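Beta-lactamase domain protein (Burkholderia ambifaria, PDB 5I0P) binds two zinc ions in a metallo-beta-lactamase fold and is probably a metal-dependent hydrolase whose substrate is not established. Local coordinates at residues 40-45 with 76-81; 49-54 with 275-280; 242-247 with 338-343; 252-257 with 342-347. All blocks are in the same frame, centred on the assembly; numbering follows the deposited sequence.

Interaction 1 (40-45 with 76-81); sequences LRMPLP and EAIRTH
Met-42 and Ile-78 lie obliquely across one another where the end of strand 37-43 passes the first turns of helix 76-88. The methionine leaves the strand toward the helix and bends at chi2 (-64°), so that its successive atoms follow the flank of the isoleucine. Met-42 CB sits 3.7 Å from Ile-78 CD1, while SD and CE lie against the other branch, with Met-42 SD 3.8 Å from Ile-78 CG2. A chi1 of -66° swings Ile-78 CG1 opposite the carbonyl carbon, and the extended chi2 puts CD1 against Met-42 CB, the Pro-43 carbonyl oxygen and Leu-44 CD2. The last of these, Leu-44 CD2, is 3.9 Å from Ile-78 CD1, although the leucine side chain starts out away from the helix.

One turn further on, His-81 points back at the strand. Its side chain and that of Met-42 run past each other in opposite senses, Met-42 SD lying 3.7 Å from His-81 CB. Met-42 SD is placed at the edge of the His-81 ring, 5.2 Å from the ring centroid, not over a face. Pro-43 CD also lies at the edge, in the ring plane and 3.8 Å from His-81 CD2. Ala-77 CB lies 4.2 Å from Pro-43 CG. His-81 ND1 makes a weak hydrogen bond to Gln-84 of the same helix.

Strand 40-43 and helix segment 76-81 run roughly antiparallel, 153° between their directions, and the contact is mainly apolar, with the methionine sulfur at the imidazole edge. Trp-82 extends it by touching Met-42 and Leu-40. Such a helix packed on the outer face of a beta-sheet is a feature of the metallo-beta-lactamase alpha-beta/beta-alpha sandwich.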
loop_
_atom_site.group_PDB
_atom_site.type_symbol
_atom_site.label_atom_id
_atom_site.label_comp_id
_atom_site.label_asym_id
_atom_site.label_seq_id
_atom_site.Cartn_x
_atom_site.Cartn_y
_atom_site.Cartn_z
ATOM N N LEU A 40 -12.764 -9.594 1.640
ATOM C CA LEU A 40 -12.365 -10.637 0.714
ATOM C C LEU A 40 -10.864 -10.828 0.838
ATOM O O LEU A 40 -10.122 -9.872 1.124
ATOM C CB LEU A 40 -12.640 -10.281 -0.736
ATOM C CG LEU A 40 -13.748 -9.516 -1.442
ATOM C CD1 LEU A 40 -14.188 -8.193 -0.814
ATOM C CD2 LEU A 40 -13.113 -9.254 -2.783
ATOM N N ARG A 41 -10.394 -12.043 0.565
ATOM C CA ARG A 41 -8.953 -12.283 0.561
ATOM C C ARG A 41 -8.556 -12.975 -0.727
ATOM O O ARG A 41 -9.130 -14.003 -1.084
ATOM C CB ARG A 41 -8.496 -13.110 1.771
ATOM C CG ARG A 41 -7.033 -13.508 1.687
ATOM C CD ARG A 41 -6.572 -14.303 2.923
ATOM N NE ARG A 41 -6.328 -13.319 3.945
ATOM C CZ ARG A 41 -5.219 -13.166 4.647
ATOM N NH1 ARG A 41 -4.178 -13.973 4.503
ATOM N NH2 ARG A 41 -5.178 -12.172 5.513
ATOM N N MET A 42 -7.595 -12.399 -1.437
ATOM C CA MET A 42 -7.168 -12.946 -2.710
ATOM C C MET A 42 -5.757 -13.541 -2.622
ATOM O O MET A 42 -4.877 -12.987 -1.952
ATOM C CB MET A 42 -7.195 -11.866 -3.797
ATOM C CG MET A 42 -8.641 -11.399 -4.193
ATOM S SD MET A 42 -9.605 -12.761 -4.956
ATOM C CE MET A 42 -10.948 -11.702 -5.579
ATOM N N PRO A 43 -5.514 -14.670 -3.276
ATOM C CA PRO A 43 -4.153 -15.223 -3.304
ATOM C C PRO A 43 -3.234 -14.400 -4.187
ATOM O O PRO A 43 -3.647 -13.865 -5.217
ATOM C CB PRO A 43 -4.356 -16.613 -3.902
ATOM C CG PRO A 43 -5.546 -16.418 -4.824
ATOM C CD PRO A 43 -6.461 -15.486 -4.055
ATOM N N LEU A 44 -1.979 -14.292 -3.769
ATOM C CA LEU A 44 -0.946 -13.710 -4.606
ATOM C C LEU A 44 0.168 -14.736 -4.750
ATOM O O LEU A 44 0.373 -15.534 -3.840
ATOM C CB LEU A 44 -0.411 -12.398 -4.017
ATOM C CG LEU A 44 -1.435 -11.254 -4.043
ATOM C CD1 LEU A 44 -0.929 -10.080 -3.300
ATOM C CD2 LEU A 44 -1.847 -10.833 -5.479
ATOM N N PRO A 45 0.855 -14.791 -5.913
ATOM C CA PRO A 45 1.900 -15.806 -6.128
ATOM C C PRO A 45 3.313 -15.345 -5.793
ATOM O O PRO A 45 4.257 -15.709 -6.503
ATOM C CB PRO A 45 1.774 -16.093 -7.625
ATOM C CG PRO A 45 1.413 -14.695 -8.179
ATOM C CD PRO A 45 0.567 -14.028 -7.139
ATOM N N GLU A 76 -5.455 -15.471 -13.333
ATOM C CA GLU A 76 -6.586 -16.380 -13.510
ATOM C C GLU A 76 -7.255 -16.695 -12.179
ATOM O O GLU A 76 -8.491 -16.701 -12.075
ATOM C CB GLU A 76 -6.127 -17.683 -14.178
ATOM N N ALA A 77 -6.459 -16.878 -11.135
ATOM C CA ALA A 77 -7.017 -17.243 -9.839
ATOM C C ALA A 77 -7.881 -16.122 -9.292
ATOM O O ALA A 77 -9.052 -16.338 -8.961
ATOM C CB ALA A 77 -5.889 -17.590 -8.850
ATOM N N ILE A 78 -7.362 -14.891 -9.296
ATOM C CA ILE A 78 -8.125 -13.802 -8.708
ATOM C C ILE A 78 -9.359 -13.505 -9.553
ATOM O O ILE A 78 -10.470 -13.347 -9.022
ATOM C CB ILE A 78 -7.228 -12.563 -8.521
ATOM C CG1 ILE A 78 -6.144 -12.877 -7.471
ATOM C CG2 ILE A 78 -8.045 -11.326 -8.168
ATOM C CD1 ILE A 78 -5.306 -11.668 -6.967
ATOM N N ARG A 79 -9.196 -13.462 -10.878
ATOM C CA ARG A 79 -10.322 -13.180 -11.765
ATOM C C ARG A 79 -11.459 -14.168 -11.510
ATOM O O ARG A 79 -12.633 -13.783 -11.389
ATOM C CB ARG A 79 -9.829 -13.263 -13.211
ATOM C CG ARG A 79 -10.089 -12.069 -14.078
ATOM C CD ARG A 79 -8.917 -11.724 -15.006
ATOM N NE ARG A 79 -8.363 -12.844 -15.774
ATOM C CZ ARG A 79 -7.058 -12.986 -16.027
ATOM N NH1 ARG A 79 -6.176 -12.102 -15.531
ATOM N NH2 ARG A 79 -6.619 -14.015 -16.750
ATOM N N THR A 80 -11.103 -15.458 -11.401
ATOM C CA THR A 80 -12.065 -16.517 -11.147
ATOM C C THR A 80 -12.789 -16.279 -9.829
ATOM O O THR A 80 -14.008 -16.497 -9.734
ATOM C CB THR A 80 -11.349 -17.881 -11.115
ATOM O OG1 THR A 80 -10.711 -18.146 -12.373
ATOM C CG2 THR A 80 -12.360 -19.028 -10.829
ATOM N N HIS A 81 -12.049 -15.848 -8.791
ATOM C CA HIS A 81 -12.669 -15.603 -7.492
ATOM C C HIS A 81 -13.580 -14.369 -7.524
ATOM O O HIS A 81 -14.644 -14.356 -6.888
ATOM C CB HIS A 81 -11.592 -15.470 -6.414
ATOM C CG HIS A 81 -10.815 -16.731 -6.161
ATOM N ND1 HIS A 81 -11.333 -17.991 -6.388
ATOM C CD2 HIS A 81 -9.561 -16.926 -5.681
ATOM C CE1 HIS A 81 -10.430 -18.902 -6.068
ATOM N NE2 HIS A 81 -9.350 -18.286 -5.628
#

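Interaction 2 (49-54 with 275-280); sequences DHINLW and PSHGKP. With ZN (zinc ion), chain F.
The zinc-binding loop that follows strand 272-275 is fastened here to strand 50-60; it supplies His-277, one of the four protein ligands of a zinc ion. His-277 NE2 binds the zinc ion at 2.3 Å, and Asp-106, His-107 and Asp-232 complete the site. The other ring nitrogen, His-277 ND1, donates to His-50 O at 2.6 Å; the acceptor lies in the ring plane and the donor in the carbonyl plane, which fixes the rotation of the imidazole. His-277 also turns an edge toward the face of the His-50 ring, the planes at 63°.

His-50 is itself held in its ring plane at both nitrogens. His-50 NE2 accepts from Gly-278 N at 2.8 Å, and ND1 donates to Asp-49 OD1. A chi1 of 75°, which sets the ring between backbone N and carbonyl carbon, brings NE2 to the loop.

Asn-52 joins the loop at three points. Its backbone N donates to Ser-276 O, while Asn-52 ND2 bridges Pro-275 O (2.7 Å) and Gly-278 O (2.9 Å), the latter approached from above the carbonyl plane. Asn-52 OD1 accepts from Trp-39. Beyond it, a water accepts from Trp-54 NE1 at 3.1 Å and is hydrogen-bonded to Ser-276 OG.

The second-shell bond from His-277 ND1 to a carbonyl orients the ligand nitrogen, and would be expected to make the imidazole a somewhat stronger electron donor to zinc.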
loop_
_atom_site.group_PDB
_atom_site.type_symbol
_atom_site.label_atom_id
_atom_site.label_comp_id
_atom_site.label_asym_id
_atom_site.label_seq_id
_atom_site.Cartn_x
_atom_site.Cartn_y
_atom_site.Cartn_z
ATOM N N ASP A 49 1.648 -13.424 0.097
ATOM C CA ASP A 49 0.810 -14.440 -0.541
ATOM C C ASP A 49 -0.659 -14.052 -0.647
ATOM O O ASP A 49 -1.473 -14.884 -1.060
ATOM C CB ASP A 49 0.915 -15.785 0.188
ATOM C CG ASP A 49 0.406 -15.737 1.629
ATOM O OD1 ASP A 49 -0.375 -14.810 1.993
ATOM O OD2 ASP A 49 0.725 -16.706 2.377
ATOM N N HIS A 50 -1.033 -12.840 -0.250
ATOM C CA HIS A 50 -2.440 -12.500 -0.257
ATOM C C HIS A 50 -2.597 -10.988 -0.293
ATOM O O HIS A 50 -1.720 -10.250 0.133
ATOM C CB HIS A 50 -3.137 -13.072 0.978
ATOM C CG HIS A 50 -2.831 -12.316 2.222
ATOM N ND1 HIS A 50 -1.718 -12.585 2.995
ATOM C CD2 HIS A 50 -3.451 -11.258 2.803
ATOM C CE1 HIS A 50 -1.691 -11.748 4.022
ATOM N NE2 HIS A 50 -2.720 -10.922 3.919
ATOM N N ILE A 51 -3.763 -10.541 -0.722
ATOM C CA ILE A 51 -4.183 -9.162 -0.495
ATOM C C ILE A 51 -5.633 -9.182 -0.029
ATOM O O ILE A 51 -6.449 -9.962 -0.534
ATOM C CB ILE A 51 -3.998 -8.272 -1.750
ATOM C CG1 ILE A 51 -4.460 -6.834 -1.461
ATOM C CG2 ILE A 51 -4.676 -8.869 -2.992
ATOM C CD1 ILE A 51 -4.102 -5.835 -2.537
ATOM N N ASN A 52 -5.949 -8.326 0.944
ATOM C CA ASN A 52 -7.312 -8.166 1.435
ATOM C C ASN A 52 -8.000 -7.076 0.642
ATOM O O ASN A 52 -7.444 -5.984 0.489
ATOM C CB ASN A 52 -7.343 -7.806 2.918
ATOM C CG ASN A 52 -6.624 -8.810 3.765
ATOM O OD1 ASN A 52 -6.813 -10.005 3.582
ATOM N ND2 ASN A 52 -5.818 -8.338 4.725
ATOM N N LEU A 53 -9.192 -7.380 0.124
ATOM C CA LEU A 53 -10.000 -6.398 -0.596
ATOM C C LEU A 53 -11.290 -6.140 0.170
ATOM O O LEU A 53 -11.717 -6.947 0.997
ATOM C CB LEU A 53 -10.310 -6.842 -2.046
ATOM C CG LEU A 53 -9.150 -7.373 -2.907
ATOM C CD1 LEU A 53 -9.658 -7.776 -4.270
ATOM C CD2 LEU A 53 -7.939 -6.385 -3.031
ATOM N N TRP A 54 -11.909 -5.000 -0.093
ATOM C CA TRP A 54 -13.071 -4.587 0.675
ATOM C C TRP A 54 -14.252 -4.352 -0.260
ATOM O O TRP A 54 -14.125 -3.654 -1.280
ATOM C CB TRP A 54 -12.732 -3.344 1.524
ATOM C CG TRP A 54 -11.396 -3.505 2.160
ATOM C CD1 TRP A 54 -10.228 -2.904 1.762
ATOM C CD2 TRP A 54 -11.039 -4.411 3.225
ATOM N NE1 TRP A 54 -9.188 -3.332 2.543
ATOM C CE2 TRP A 54 -9.641 -4.268 3.438
ATOM C CE3 TRP A 54 -11.764 -5.308 4.030
ATOM C CZ2 TRP A 54 -8.952 -4.983 4.429
ATOM C CZ3 TRP A 54 -11.088 -6.016 5.020
ATOM C CH2 TRP A 54 -9.687 -5.853 5.210
ATOM N N PRO A 275 -6.280 -3.861 7.154
ATOM C CA PRO A 275 -5.060 -3.737 6.359
ATOM C C PRO A 275 -5.131 -4.632 5.138
ATOM O O PRO A 275 -5.841 -5.640 5.110
ATOM C CB PRO A 275 -3.984 -4.245 7.314
ATOM C CG PRO A 275 -4.739 -5.427 8.020
ATOM C CD PRO A 275 -6.194 -4.960 8.132
ATOM N N SER A 276 -4.352 -4.257 4.132
ATOM C CA SER A 276 -4.403 -5.012 2.896
ATOM C C SER A 276 -3.645 -6.324 2.971
ATOM O O SER A 276 -3.797 -7.152 2.073
ATOM C CB SER A 276 -3.926 -4.140 1.751
ATOM O OG SER A 276 -4.938 -3.149 1.545
ATOM N N HIS A 277 -2.840 -6.533 4.011
ATOM C CA HIS A 277 -2.137 -7.792 4.216
ATOM C C HIS A 277 -2.103 -8.064 5.716
ATOM O O HIS A 277 -1.761 -7.170 6.492
ATOM C CB HIS A 277 -0.723 -7.756 3.601
ATOM C CG HIS A 277 -0.694 -7.174 2.218
ATOM N ND1 HIS A 277 -0.914 -7.925 1.077
ATOM C CD2 HIS A 277 -0.470 -5.907 1.789
ATOM C CE1 HIS A 277 -0.819 -7.149 0.007
ATOM N NE2 HIS A 277 -0.561 -5.920 0.412
ATOM N N GLY A 278 -2.440 -9.292 6.119
ATOM C CA GLY A 278 -2.677 -9.598 7.519
ATOM C C GLY A 278 -4.160 -9.719 7.796
ATOM O O GLY A 278 -4.952 -9.985 6.900
ATOM N N LYS A 279 -4.537 -9.506 9.062
ATOM C CA LYS A 279 -5.926 -9.661 9.487
ATOM C C LYS A 279 -6.432 -8.365 10.102
ATOM O O LYS A 279 -5.632 -7.576 10.614
ATOM C CB LYS A 279 -6.118 -10.838 10.488
ATOM C CG LYS A 279 -5.589 -12.142 9.920
ATOM C CD LYS A 279 -5.818 -13.413 10.715
ATOM C CE LYS A 279 -5.053 -13.526 11.969
ATOM N NZ LYS A 279 -5.361 -14.873 12.473
ATOM N N PRO A 280 -7.744 -8.104 10.037
ATOM C CA PRO A 280 -8.306 -6.961 10.776
ATOM C C PRO A 280 -7.864 -7.021 12.234
ATOM O O PRO A 280 -7.767 -8.100 12.838
ATOM C CB PRO A 280 -9.827 -7.151 10.646
ATOM C CG PRO A 280 -10.029 -7.948 9.392
ATOM C CD PRO A 280 -8.765 -8.827 9.252
HETATM ZN ZN ZN F . -0.012 -4.183 -0.953
HETATM O O HOH W 1 -6.582 -1.927 3.500
#

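Interaction 3 (242-247 with 338-343); sequences VSVFDL and ALAHLN
Val-244 turns its two methyl groups to different parts of helix 333-347. At a chi1 of 175°, Val-244 CG1 extends away from its own backbone nitrogen and reaches Leu-339 CD1 at 3.6 Å, whereas Val-244 CG2, beside the nitrogen, settles against the helix backbone, 3.7 Å from Ala-340 CA. The valine and Leu-339 cross at about a right angle, CB against CB as well as methyl against methyl.

Val-242, two residues earlier, has nearly the same chi1 (169°) and also points at the helix. Val-242 CG1 meets Ala-340 CB at 3.7 Å. The small alanine thus touches both valines, and Ser-243 between them directs its side chain away from the helix.

Asn-343, one turn beyond Leu-339, brings Asn-343 ND2 to within 3.8 Å of Val-244 CG2. This is a van der Waals contact with a methyl; the nitrogen's hydrogen bonds go to Ala-251 O and Pro-249 O.

The side chains joining the loop to the helix thus meet through apolar packing, while the loop backbone is hydrogen-bonded to the same helix, Val-244 with Gly-336 and, weakly, Val-242 N with Glu-337. The buried amide of Asn-343 spends its donors on the chain leading into helix 253-260.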
loop_
_atom_site.group_PDB
_atom_site.type_symbol
_atom_site.label_atom_id
_atom_site.label_comp_id
_atom_site.label_asym_id
_atom_site.label_seq_id
_atom_site.Cartn_x
_atom_site.Cartn_y
_atom_site.Cartn_z
ATOM N N VAL A 242 9.531 0.728 1.778
ATOM C CA VAL A 242 10.009 2.100 1.601
ATOM C C VAL A 242 11.276 2.032 0.760
ATOM O O VAL A 242 12.201 1.292 1.105
ATOM C CB VAL A 242 10.277 2.786 2.953
ATOM C CG1 VAL A 242 10.987 4.045 2.753
ATOM C CG2 VAL A 242 8.948 3.076 3.666
ATOM N N SER A 243 11.283 2.689 -0.398
ATOM C CA SER A 243 12.449 2.561 -1.262
ATOM C C SER A 243 12.761 3.847 -2.010
ATOM O O SER A 243 11.895 4.687 -2.254
ATOM C CB SER A 243 12.313 1.417 -2.262
ATOM O OG SER A 243 12.544 0.196 -1.602
ATOM N N VAL A 244 14.037 3.967 -2.368
ATOM C CA VAL A 244 14.543 4.991 -3.261
ATOM C C VAL A 244 14.798 4.332 -4.611
ATOM O O VAL A 244 15.274 3.190 -4.674
ATOM C CB VAL A 244 15.819 5.647 -2.700
ATOM C CG1 VAL A 244 16.371 6.620 -3.712
ATOM C CG2 VAL A 244 15.517 6.362 -1.384
ATOM N N PHE A 245 14.386 5.004 -5.679
ATOM C CA PHE A 245 14.524 4.519 -7.040
ATOM C C PHE A 245 15.296 5.522 -7.873
ATOM O O PHE A 245 15.538 6.665 -7.461
ATOM C CB PHE A 245 13.149 4.268 -7.670
ATOM C CG PHE A 245 12.250 3.392 -6.848
ATOM C CD1 PHE A 245 12.364 2.015 -6.896
ATOM C CD2 PHE A 245 11.309 3.950 -5.991
ATOM C CE1 PHE A 245 11.529 1.212 -6.135
ATOM C CE2 PHE A 245 10.461 3.149 -5.214
ATOM C CZ PHE A 245 10.584 1.784 -5.284
ATOM N N ASP A 246 15.626 5.093 -9.092
ATOM C CA ASP A 246 16.400 5.934 -9.995
ATOM C C ASP A 246 15.662 7.217 -10.369
ATOM O O ASP A 246 16.310 8.226 -10.671
ATOM C CB ASP A 246 16.763 5.140 -11.244
ATOM C CG ASP A 246 17.664 5.917 -12.176
ATOM O OD1 ASP A 246 17.551 5.713 -13.407
ATOM O OD2 ASP A 246 18.481 6.739 -11.681
ATOM N N LEU A 247 14.328 7.212 -10.288
ATOM C CA LEU A 247 13.516 8.311 -10.807
ATOM C C LEU A 247 13.616 9.536 -9.927
ATOM O O LEU A 247 13.528 10.671 -10.414
ATOM C CB LEU A 247 12.051 7.883 -10.900
ATOM C CG LEU A 247 11.137 8.917 -11.522
ATOM C CD1 LEU A 247 11.559 9.076 -12.950
ATOM C CD2 LEU A 247 9.694 8.498 -11.419
ATOM N N ALA A 338 17.868 -0.063 1.492
ATOM C CA ALA A 338 19.082 0.465 2.112
ATOM C C ALA A 338 19.271 1.942 1.758
ATOM O O ALA A 338 19.588 2.759 2.627
ATOM C CB ALA A 338 20.290 -0.382 1.710
ATOM N N LEU A 339 19.030 2.312 0.495
ATOM C CA LEU A 339 19.105 3.718 0.096
ATOM C C LEU A 339 18.132 4.606 0.875
ATOM O O LEU A 339 18.450 5.764 1.184
ATOM C CB LEU A 339 18.827 3.853 -1.394
ATOM C CG LEU A 339 19.980 4.407 -2.198
ATOM C CD1 LEU A 339 19.442 4.818 -3.546
ATOM C CD2 LEU A 339 20.627 5.591 -1.464
ATOM N N ALA A 340 16.944 4.096 1.196
ATOM C CA ALA A 340 15.998 4.874 1.985
ATOM C C ALA A 340 16.541 5.187 3.381
ATOM O O ALA A 340 16.323 6.281 3.906
ATOM C CB ALA A 340 14.663 4.139 2.056
ATOM N N HIS A 341 17.221 4.236 4.020
ATOM C CA HIS A 341 17.785 4.513 5.342
ATOM C C HIS A 341 18.993 5.432 5.243
ATOM O O HIS A 341 19.174 6.333 6.075
ATOM C CB HIS A 341 18.157 3.201 6.046
ATOM C CG HIS A 341 16.970 2.355 6.354
ATOM N ND1 HIS A 341 16.310 1.637 5.377
ATOM C CD2 HIS A 341 16.229 2.230 7.481
ATOM C CE1 HIS A 341 15.241 1.057 5.905
ATOM N NE2 HIS A 341 15.161 1.408 7.178
ATOM N N LEU A 342 19.843 5.210 4.242
ATOM C CA LEU A 342 20.979 6.096 4.051
ATOM C C LEU A 342 20.530 7.520 3.747
ATOM O O LEU A 342 21.102 8.474 4.284
ATOM C CB LEU A 342 21.878 5.568 2.944
ATOM C CG LEU A 342 22.684 4.333 3.323
ATOM C CD1 LEU A 342 23.214 3.641 2.056
ATOM C CD2 LEU A 342 23.818 4.734 4.234
ATOM N N ASN A 343 19.505 7.688 2.887
ATOM C CA ASN A 343 19.062 9.038 2.511
ATOM C C ASN A 343 18.436 9.776 3.686
ATOM O O ASN A 343 18.552 10.999 3.790
ATOM C CB ASN A 343 18.075 8.991 1.353
ATOM C CG ASN A 343 18.764 8.984 0.044
ATOM O OD1 ASN A 343 19.998 8.805 0.007
ATOM N ND2 ASN A 343 18.007 9.151 -1.048
#

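Interaction 4 (252-257 with 342-347); sequences NPLALY and LNLLWL
Asn-252 lays its side chain over Leu-344 and alongside Leu-347, at the point where helix 253-260 begins against the last turns of helix 333-347. Its chi1 of -158° points the amide away from the backbone nitrogen and out to the neighbouring helix. The oxygen end rests on Leu-344, with Asn-252 OD1 3.4 Å from Leu-344 CA. The other parts of the side chain pass Leu-347 in the opposite sense: Asn-252 CB is 3.6 Å from Leu-347 CD1, and ND2 lies near CB of the same leucine.

Both ends of this amide have polar work to do. As the N-cap residue, Asn-252 accepts at OD1 from Ala-255 N in a weak capping bond of 3.5 Å. Asn-252 ND2 donates to a water at 3.0 Å, and that water in turn donates to Leu-344 O at 2.7 Å, so a single solvent molecule links the start of one helix to a backbone carbonyl of the other.

Leu-344 supplies the apolar half. Extended through both torsions, it sends CD1 obliquely across Leu-254, with Leu-344 CD1 3.6 Å from Leu-254 CG and nearly as close to CB and CD2. Ala-255 CB flanks it at 4.3 Å from Leu-344 CG. Leu-254 also touches His-295 of helix 284-308.

The contact therefore combines a leucine-lined seam with a water-mediated link. Because the capping amide also packs on the second helix, the start of helix 253-260 is tied to its neighbour, and between these two segments the polar link runs through the water.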
loop_
_atom_site.group_PDB
_atom_site.type_symbol
_atom_site.label_atom_id
_atom_site.label_comp_id
_atom_site.label_asym_id
_atom_site.label_seq_id
_atom_site.Cartn_x
_atom_site.Cartn_y
_atom_site.Cartn_z
ATOM N N ASN A 252 13.484 11.021 0.104
ATOM C CA ASN A 252 13.488 10.681 1.522
ATOM C C ASN A 252 12.209 9.919 1.897
ATOM O O ASN A 252 11.405 10.391 2.711
ATOM C CB ASN A 252 13.652 11.934 2.377
ATOM C CG ASN A 252 14.176 11.620 3.765
ATOM O OD1 ASN A 252 14.283 10.443 4.153
ATOM N ND2 ASN A 252 14.503 12.663 4.527
ATOM N N PRO A 253 11.986 8.732 1.313
ATOM C CA PRO A 253 10.721 8.044 1.579
ATOM C C PRO A 253 10.554 7.587 3.016
ATOM O O PRO A 253 9.417 7.554 3.506
ATOM C CB PRO A 253 10.742 6.864 0.590
ATOM C CG PRO A 253 12.173 6.655 0.264
ATOM C CD PRO A 253 12.819 7.992 0.337
ATOM N N LEU A 254 11.631 7.236 3.727
ATOM C CA LEU A 254 11.423 6.758 5.091
ATOM C C LEU A 254 11.010 7.901 6.010
ATOM O O LEU A 254 10.160 7.729 6.885
ATOM C CB LEU A 254 12.671 6.048 5.615
ATOM C CG LEU A 254 12.609 5.349 6.991
ATOM C CD1 LEU A 254 11.464 4.380 7.072
ATOM C CD2 LEU A 254 13.921 4.638 7.305
ATOM N N ALA A 255 11.599 9.077 5.844
ATOM C CA ALA A 255 11.114 10.190 6.642
ATOM C C ALA A 255 9.650 10.515 6.316
ATOM O O ALA A 255 8.846 10.740 7.223
ATOM C CB ALA A 255 12.012 11.395 6.440
ATOM N N LEU A 256 9.289 10.542 5.029
ATOM C CA LEU A 256 7.897 10.762 4.648
ATOM C C LEU A 256 6.990 9.724 5.298
ATOM O O LEU A 256 5.906 10.052 5.798
ATOM C CB LEU A 256 7.759 10.712 3.116
ATOM C CG LEU A 256 8.427 11.897 2.406
ATOM C CD1 LEU A 256 8.481 11.768 0.867
ATOM C CD2 LEU A 256 7.679 13.123 2.820
ATOM N N TYR A 257 7.425 8.462 5.295
ATOM C CA TYR A 257 6.599 7.399 5.837
ATOM C C TYR A 257 6.444 7.548 7.338
ATOM O O TYR A 257 5.336 7.426 7.873
ATOM C CB TYR A 257 7.184 6.052 5.478
ATOM C CG TYR A 257 6.438 4.925 6.132
ATOM C CD1 TYR A 257 5.161 4.553 5.692
ATOM C CD2 TYR A 257 7.004 4.231 7.220
ATOM C CE1 TYR A 257 4.479 3.503 6.313
ATOM C CE2 TYR A 257 6.328 3.195 7.833
ATOM C CZ TYR A 257 5.066 2.834 7.382
ATOM O OH TYR A 257 4.402 1.799 8.016
ATOM N N LEU A 342 19.843 5.210 4.242
ATOM C CA LEU A 342 20.979 6.096 4.051
ATOM C C LEU A 342 20.530 7.520 3.747
ATOM O O LEU A 342 21.102 8.474 4.284
ATOM C CB LEU A 342 21.878 5.568 2.944
ATOM C CG LEU A 342 22.684 4.333 3.323
ATOM C CD1 LEU A 342 23.214 3.641 2.056
ATOM C CD2 LEU A 342 23.818 4.734 4.234
ATOM N N ASN A 343 19.505 7.688 2.887
ATOM C CA ASN A 343 19.062 9.038 2.511
ATOM C C ASN A 343 18.436 9.776 3.686
ATOM O O ASN A 343 18.552 10.999 3.790
ATOM C CB ASN A 343 18.075 8.991 1.353
ATOM C CG ASN A 343 18.764 8.984 0.044
ATOM O OD1 ASN A 343 19.998 8.805 0.007
ATOM N ND2 ASN A 343 18.007 9.151 -1.048
ATOM N N LEU A 344 17.739 9.070 4.559
ATOM C CA LEU A 344 17.174 9.750 5.713
ATOM C C LEU A 344 18.289 10.341 6.568
ATOM O O LEU A 344 18.241 11.523 6.946
ATOM C CB LEU A 344 16.298 8.781 6.509
ATOM C CG LEU A 344 15.537 9.242 7.744
ATOM C CD1 LEU A 344 14.461 8.191 8.076
ATOM C CD2 LEU A 344 16.437 9.483 8.977
ATOM N N LEU A 345 19.313 9.526 6.865
ATOM C CA LEU A 345 20.431 9.987 7.679
ATOM C C LEU A 345 21.185 11.082 6.949
ATOM O O LEU A 345 21.584 12.102 7.534
ATOM C CB LEU A 345 21.369 8.806 7.992
ATOM C CG LEU A 345 20.818 7.587 8.765
ATOM C CD1 LEU A 345 21.732 6.370 8.661
ATOM C CD2 LEU A 345 20.511 7.909 10.232
ATOM N N TRP A 346 21.320 10.918 5.642
ATOM C CA TRP A 346 22.006 11.922 4.865
ATOM C C TRP A 346 21.230 13.231 4.894
ATOM O O TRP A 346 21.785 14.286 5.234
ATOM C CB TRP A 346 22.224 11.389 3.451
ATOM C CG TRP A 346 22.646 12.421 2.457
ATOM C CD1 TRP A 346 23.666 13.317 2.574
ATOM C CD2 TRP A 346 22.050 12.655 1.177
ATOM N NE1 TRP A 346 23.743 14.093 1.443
ATOM C CE2 TRP A 346 22.765 13.710 0.571
ATOM C CE3 TRP A 346 20.990 12.064 0.480
ATOM C CZ2 TRP A 346 22.446 14.200 -0.700
ATOM C CZ3 TRP A 346 20.661 12.566 -0.779
ATOM C CH2 TRP A 346 21.392 13.618 -1.356
ATOM N N LEU A 347 19.936 13.186 4.585
ATOM C CA LEU A 347 19.191 14.446 4.551
ATOM C C LEU A 347 19.035 15.058 5.943
ATOM O O LEU A 347 18.808 16.267 6.049
ATOM C CB LEU A 347 17.840 14.239 3.865
ATOM C CG LEU A 347 18.113 13.842 2.411
ATOM C CD1 LEU A 347 16.936 13.234 1.704
ATOM C CD2 LEU A 347 18.599 15.068 1.677
HETATM O O HOH W 2 15.871 12.826 7.167
#

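The four contacts form two groups on opposite sides of the chain's centre, the centres of interactions 2 and 3 being about 26 Å apart. Interactions 1 and 2, with centres 12 Å apart, share a sheet: strands 37-43 and 50-60 are neighbours, joined by probable hydrogen bonds such as Met-42 N to Ile-51 O at 2.8 Å. Interaction 2 holds a zinc ligand, and the side chain of Leu-44 in interaction 1 is about 6 Å from a zinc ion. Interactions 3 and 4, centres 8 Å apart, both use Asn-343 of helix 333-347; Val-242 packs on Pro-253 and Leu-254. The side chain of Val-242 lies about 5 Å from that of the zinc ligand His-213.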